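Local coordinates for large ribosomal subunit protein uL10 (Thermotoga maritima, PDB 1ZAV) that forms the base of the ribosomal stalk, binding large-subunit rRNA and L7/L12 dimers and taking part in the ribosome's interaction with GTP-bound translation factors, at residues T22-F27 against V94-I99; L31-A36 against Y101-D106. One frame throughout, in Å; residues are numbered along the deposited sequence.

Interaction 1: T22-F27 against V94-I99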
loop_
_atom_site.group_PDB
_atom_site.type_symbol
_atom_site.label_atom_id
_atom_site.label_comp_id
_atom_site.label_asym_id
_atom_site.label_seq_id
_atom_site.Cartn_x
_atom_site.Cartn_y
_atom_site.Cartn_z
ATOM N N THR A 22 8.407 15.821 22.501
ATOM C CA THR A 22 9.096 14.844 21.659
ATOM C C THR A 22 8.182 14.177 20.643
ATOM O O THR A 22 6.975 14.067 20.863
ATOM C CB THR A 22 9.714 13.744 22.514
ATOM O OG1 THR A 22 8.726 13.251 23.432
ATOM C CG2 THR A 22 10.914 14.282 23.278
ATOM N N SER A 23 8.765 13.729 19.532
ATOM C CA SER A 23 8.010 13.056 18.483
ATOM C C SER A 23 8.349 11.564 18.522
ATOM O O SER A 23 7.734 10.750 17.836
ATOM C CB SER A 23 8.354 13.646 17.112
ATOM O OG SER A 23 9.690 13.355 16.737
ATOM N N LEU A 24 9.331 11.224 19.343
ATOM C CA LEU A 24 9.769 9.851 19.516
ATOM C C LEU A 24 10.416 9.672 20.880
ATOM O O LEU A 24 11.162 10.533 21.352
ATOM C CB LEU A 24 10.788 9.451 18.425
ATOM C CG LEU A 24 11.575 8.165 18.733
ATOM C CD1 LEU A 24 10.628 6.978 18.648
ATOM C CD2 LEU A 24 12.729 7.967 17.744
ATOM N N ILE A 25 10.087 8.554 21.511
ATOM C CA ILE A 25 10.650 8.148 22.784
ATOM C C ILE A 25 10.796 6.638 22.587
ATOM O O ILE A 25 9.801 5.928 22.467
ATOM C CB ILE A 25 9.697 8.414 23.994
ATOM C CG1 ILE A 25 9.460 9.917 24.163
ATOM C CG2 ILE A 25 10.320 7.867 25.273
ATOM C CD1 ILE A 25 8.438 10.270 25.270
ATOM N N LEU A 26 12.031 6.160 22.496
ATOM C CA LEU A 26 12.279 4.735 22.327
ATOM C C LEU A 26 13.142 4.255 23.490
ATOM O O LEU A 26 14.172 4.854 23.818
ATOM C CB LEU A 26 12.949 4.463 20.967
ATOM C CG LEU A 26 13.279 3.004 20.624
ATOM C CD1 LEU A 26 13.402 2.819 19.120
ATOM C CD2 LEU A 26 14.557 2.601 21.330
ATOM N N PHE A 27 12.708 3.169 24.124
ATOM C CA PHE A 27 13.409 2.625 25.272
ATOM C C PHE A 27 14.310 1.482 24.874
ATOM O O PHE A 27 13.852 0.526 24.253
ATOM C CB PHE A 27 12.388 2.156 26.292
ATOM C CG PHE A 27 11.442 3.240 26.715
ATOM C CD1 PHE A 27 11.800 4.136 27.721
ATOM C CD2 PHE A 27 10.201 3.378 26.095
ATOM C CE1 PHE A 27 10.927 5.163 28.111
ATOM C CE2 PHE A 27 9.317 4.401 26.477
ATOM C CZ PHE A 27 9.687 5.292 27.488
ATOM N N VAL A 94 11.557 9.059 12.339
ATOM C CA VAL A 94 11.826 7.748 11.758
ATOM C C VAL A 94 13.295 7.399 11.566
ATOM O O VAL A 94 13.709 6.282 11.876
ATOM C CB VAL A 94 11.070 7.579 10.424
ATOM C CG1 VAL A 94 11.487 6.276 9.734
ATOM C CG2 VAL A 94 9.562 7.558 10.700
ATOM N N GLU A 95 14.090 8.348 11.081
ATOM C CA GLU A 95 15.507 8.090 10.853
ATOM C C GLU A 95 16.294 7.700 12.119
ATOM O O GLU A 95 17.285 6.981 12.040
ATOM C CB GLU A 95 16.159 9.311 10.198
ATOM C CG GLU A 95 17.665 9.179 10.014
ATOM C CD GLU A 95 18.042 8.112 9.001
ATOM O OE1 GLU A 95 19.240 7.757 8.929
ATOM O OE2 GLU A 95 17.144 7.636 8.273
ATOM N N ALA A 96 15.867 8.181 13.285
ATOM C CA ALA A 96 16.569 7.847 14.523
ATOM C C ALA A 96 16.338 6.381 14.878
ATOM O O ALA A 96 17.227 5.712 15.407
ATOM C CB ALA A 96 16.096 8.749 15.673
ATOM N N VAL A 97 15.139 5.884 14.606
ATOM C CA VAL A 97 14.855 4.484 14.895
ATOM C C VAL A 97 15.778 3.623 14.013
ATOM O O VAL A 97 16.415 2.682 14.491
ATOM C CB VAL A 97 13.383 4.144 14.619
ATOM C CG1 VAL A 97 13.111 2.676 14.984
ATOM C CG2 VAL A 97 12.464 5.077 15.437
ATOM N N LYS A 98 15.868 3.970 12.735
ATOM C CA LYS A 98 16.730 3.235 11.803
ATOM C C LYS A 98 18.180 3.240 12.262
ATOM O O LYS A 98 18.878 2.224 12.179
ATOM C CB LYS A 98 16.658 3.848 10.404
ATOM C CG LYS A 98 17.479 3.083 9.362
ATOM C CD LYS A 98 17.705 3.900 8.099
ATOM C CE LYS A 98 16.408 4.495 7.562
ATOM N NZ LYS A 98 15.408 3.456 7.179
ATOM N N ILE A 99 18.641 4.400 12.728
ATOM C CA ILE A 99 20.011 4.534 13.197
ATOM C C ILE A 99 20.334 3.611 14.373
ATOM O O ILE A 99 21.360 2.933 14.370
ATOM C CB ILE A 99 20.332 6.018 13.592
ATOM C CG1 ILE A 99 20.349 6.892 12.335
ATOM C CG2 ILE A 99 21.691 6.106 14.299
ATOM C CD1 ILE A 99 20.480 8.384 12.603
#
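L24 and V97 make the closest touch between strand 24-28 and helix 94-106. The methyl CD2 of L24 lies 3.7 Å from CG2 of V97. The same L24 methyl reaches the next residue back on the helix, with CD2 of L24 4.0 Å from CB of A96. The other branch of V97 serves the strand further along: CG1 of V97 sits 4.1 Å from CD1 of L26. V97 therefore spreads its two methyls over two leucines of one strand face. Its first torsion explains this. CG1 is anti to the backbone N (chi1 -178°), which leaves CG2 anti to the carbonyl carbon and turned to L24. Both leucines point from the strand to the helix, while I25 and F27 between and beyond them serve the other face of the sheet.

The axes of strand 24-27 and the helical segment 94-99 run nearly parallel, 18° apart in direction and 9.6 Å at closest approach, a normal spacing for a helix lying on a sheet. L24 also packs on L86 of the neighbouring strand and on P93, just before the helix. V97 is covered further by V129 and I132 of helix 126-133. Only methyl groups meet here, and all four residues are buried. The contact is purely apolar and holds by close packing and the burial of methyl groups, with no polar bond across it.

Interaction 2: L31-A36 against Y101-D106; sequences LGFTVA and YNFYKD
F33 meets two aromatic residues of helix 94-106, Y104 and F103. The tight part is with Y104. CZ of F33 stands 3.8 Å above the plane of the Y104 ring, over its centre. The rings meet obliquely, with planes at 48° and centroids 4.9 Å apart. CE2 of F33 is 3.8 Å from CZ of Y104. The F103 contact is slighter: CE1 of F33 lies 3.9 Å from CE2 of F103, and the two side chains pass in opposite directions. In F103, CG is anti to the backbone N (chi1 -180°), which sends the ring across to F33 and against D37, E40 and L41 of helix 35-49.

The Y104 ring is held at its far end by a hydrogen bond from OH to the backbone O of D29. With an alanine here instead of Y104, the F33 ring would probably lose the face it rests on, and the D29 carbonyl would lose this donor.

The other side of the contact is loose. L31, G32, T34 and V35 are exposed, and F33 itself is only partly buried, though its ring also stacks on F30. On the helix, K105 and D106 are exposed too. T34 is the N-cap of helix 35-49. This is an aromatic cluster between a strand-to-helix loop and the last turns of a helix on the sheet, towards the periphery of an alpha+beta domain with an antiparallel sheet.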
loop_
_atom_site.group_PDB
_atom_site.type_symbol
_atom_site.label_atom_id
_atom_site.label_comp_id
_atom_site.label_asym_id
_atom_site.label_seq_id
_atom_site.Cartn_x
_atom_site.Cartn_y
_atom_site.Cartn_z
ATOM N N LEU A 31 22.914 -2.008 28.338
ATOM C CA LEU A 31 23.852 -2.665 29.243
ATOM C C LEU A 31 24.952 -3.367 28.454
ATOM O O LEU A 31 24.692 -3.935 27.397
ATOM C CB LEU A 31 23.116 -3.693 30.110
ATOM C CG LEU A 31 22.052 -3.152 31.070
ATOM C CD1 LEU A 31 21.263 -4.303 31.669
ATOM C CD2 LEU A 31 22.723 -2.341 32.162
ATOM N N GLY A 32 26.178 -3.316 28.961
ATOM C CA GLY A 32 27.278 -3.988 28.286
ATOM C C GLY A 32 27.997 -3.199 27.212
ATOM O O GLY A 32 29.144 -3.507 26.881
ATOM N N PHE A 33 27.323 -2.202 26.649
ATOM C CA PHE A 33 27.922 -1.358 25.621
ATOM C C PHE A 33 28.972 -0.465 26.280
ATOM O O PHE A 33 28.854 -0.107 27.455
ATOM C CB PHE A 33 26.850 -0.493 24.953
ATOM C CG PHE A 33 25.990 -1.233 23.969
ATOM C CD1 PHE A 33 26.370 -1.336 22.635
ATOM C CD2 PHE A 33 24.792 -1.817 24.369
ATOM C CE1 PHE A 33 25.566 -2.002 21.713
ATOM C CE2 PHE A 33 23.984 -2.485 23.455
ATOM C CZ PHE A 33 24.372 -2.578 22.124
ATOM N N THR A 34 29.994 -0.105 25.515
ATOM C CA THR A 34 31.077 0.732 26.011
ATOM C C THR A 34 30.832 2.209 25.729
ATOM O O THR A 34 29.916 2.568 24.983
ATOM C CB THR A 34 32.396 0.343 25.341
ATOM O OG1 THR A 34 32.272 0.533 23.928
ATOM C CG2 THR A 34 32.719 -1.113 25.615
ATOM N N VAL A 35 31.654 3.064 26.336
ATOM C CA VAL A 35 31.539 4.501 26.120
ATOM C C VAL A 35 31.826 4.772 24.647
ATOM O O VAL A 35 31.236 5.666 24.041
ATOM C CB VAL A 35 32.552 5.299 26.989
ATOM C CG1 VAL A 35 32.431 6.787 26.687
ATOM C CG2 VAL A 35 32.290 5.047 28.463
ATOM N N ALA A 36 32.742 3.994 24.074
ATOM C CA ALA A 36 33.083 4.148 22.670
ATOM C C ALA A 36 31.820 3.939 21.845
ATOM O O ALA A 36 31.547 4.698 20.920
ATOM C CB ALA A 36 34.153 3.133 22.268
ATOM N N TYR A 101 18.612 0.984 15.289
ATOM C CA TYR A 101 18.325 -0.393 14.884
ATOM C C TYR A 101 19.581 -0.965 14.204
ATOM O O TYR A 101 20.043 -2.053 14.540
ATOM C CB TYR A 101 17.157 -0.427 13.894
ATOM C CG TYR A 101 16.777 -1.823 13.433
ATOM C CD1 TYR A 101 16.032 -2.672 14.252
ATOM C CD2 TYR A 101 17.174 -2.297 12.178
ATOM C CE1 TYR A 101 15.686 -3.963 13.832
ATOM C CE2 TYR A 101 16.837 -3.585 11.750
ATOM C CZ TYR A 101 16.092 -4.411 12.583
ATOM O OH TYR A 101 15.754 -5.679 12.164
ATOM N N ASN A 102 20.135 -0.213 13.260
ATOM C CA ASN A 102 21.333 -0.651 12.543
ATOM C C ASN A 102 22.590 -0.631 13.415
ATOM O O ASN A 102 23.575 -1.306 13.112
ATOM C CB ASN A 102 21.537 0.217 11.296
ATOM C CG ASN A 102 20.475 -0.028 10.232
ATOM O OD1 ASN A 102 20.222 0.827 9.381
ATOM N ND2 ASN A 102 19.851 -1.205 10.274
ATOM N N PHE A 103 22.564 0.141 14.502
ATOM C CA PHE A 103 23.715 0.204 15.392
ATOM C C PHE A 103 23.779 -1.091 16.192
ATOM O O PHE A 103 24.847 -1.701 16.315
ATOM C CB PHE A 103 23.602 1.394 16.354
ATOM C CG PHE A 103 24.765 1.519 17.301
ATOM C CD1 PHE A 103 25.960 2.096 16.886
ATOM C CD2 PHE A 103 24.664 1.054 18.607
ATOM C CE1 PHE A 103 27.040 2.203 17.756
ATOM C CE2 PHE A 103 25.732 1.151 19.485
ATOM C CZ PHE A 103 26.927 1.731 19.061
ATOM N N TYR A 104 22.638 -1.500 16.743
ATOM C CA TYR A 104 22.570 -2.730 17.522
ATOM C C TYR A 104 22.949 -3.904 16.623
ATOM O O TYR A 104 23.583 -4.856 17.070
ATOM C CB TYR A 104 21.162 -2.940 18.090
ATOM C CG TYR A 104 20.968 -2.334 19.466
ATOM C CD1 TYR A 104 21.210 -0.979 19.695
ATOM C CD2 TYR A 104 20.586 -3.127 20.549
ATOM C CE1 TYR A 104 21.083 -0.423 20.979
ATOM C CE2 TYR A 104 20.452 -2.587 21.831
ATOM C CZ TYR A 104 20.706 -1.235 22.037
ATOM O OH TYR A 104 20.598 -0.705 23.302
ATOM N N LYS A 105 22.559 -3.821 15.356
ATOM C CA LYS A 105 22.877 -4.874 14.395
ATOM C C LYS A 105 24.375 -4.936 14.127
ATOM O O LYS A 105 24.970 -6.015 14.146
ATOM C CB LYS A 105 22.123 -4.649 13.083
ATOM C CG LYS A 105 20.750 -5.301 13.047
ATOM C CD LYS A 105 20.016 -4.997 11.748
ATOM C CE LYS A 105 20.805 -5.446 10.527
ATOM N NZ LYS A 105 20.094 -5.098 9.265
ATOM N N ASP A 106 24.981 -3.778 13.882
ATOM C CA ASP A 106 26.417 -3.702 13.628
ATOM C C ASP A 106 27.195 -4.260 14.820
ATOM O O ASP A 106 28.267 -4.843 14.662
ATOM C CB ASP A 106 26.842 -2.248 13.395
ATOM C CG ASP A 106 26.190 -1.635 12.178
ATOM O OD1 ASP A 106 26.395 -0.425 11.942
ATOM O OD2 ASP A 106 25.473 -2.357 11.455
#

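Helix 94-106 takes part in both contacts. Its first turns make interaction 1 and its last turns make interaction 2, and the centres lie about 15 Å apart. On the other side, strand 24-28 supplies interaction 1, and the loop after it, leading into helix 35-49, supplies interaction 2. The segments alternate along the chain: 22-27, 31-36, 94-99, 101-106. Strand 24-27 and the helix's first turns run in nearly the same direction, and the following loop reaches its last turns. Together the contacts pack both halves of the helix within the N-terminal globular domain. The long helix 138-176, in the region that binds L7/L12 dimers, takes no part in either.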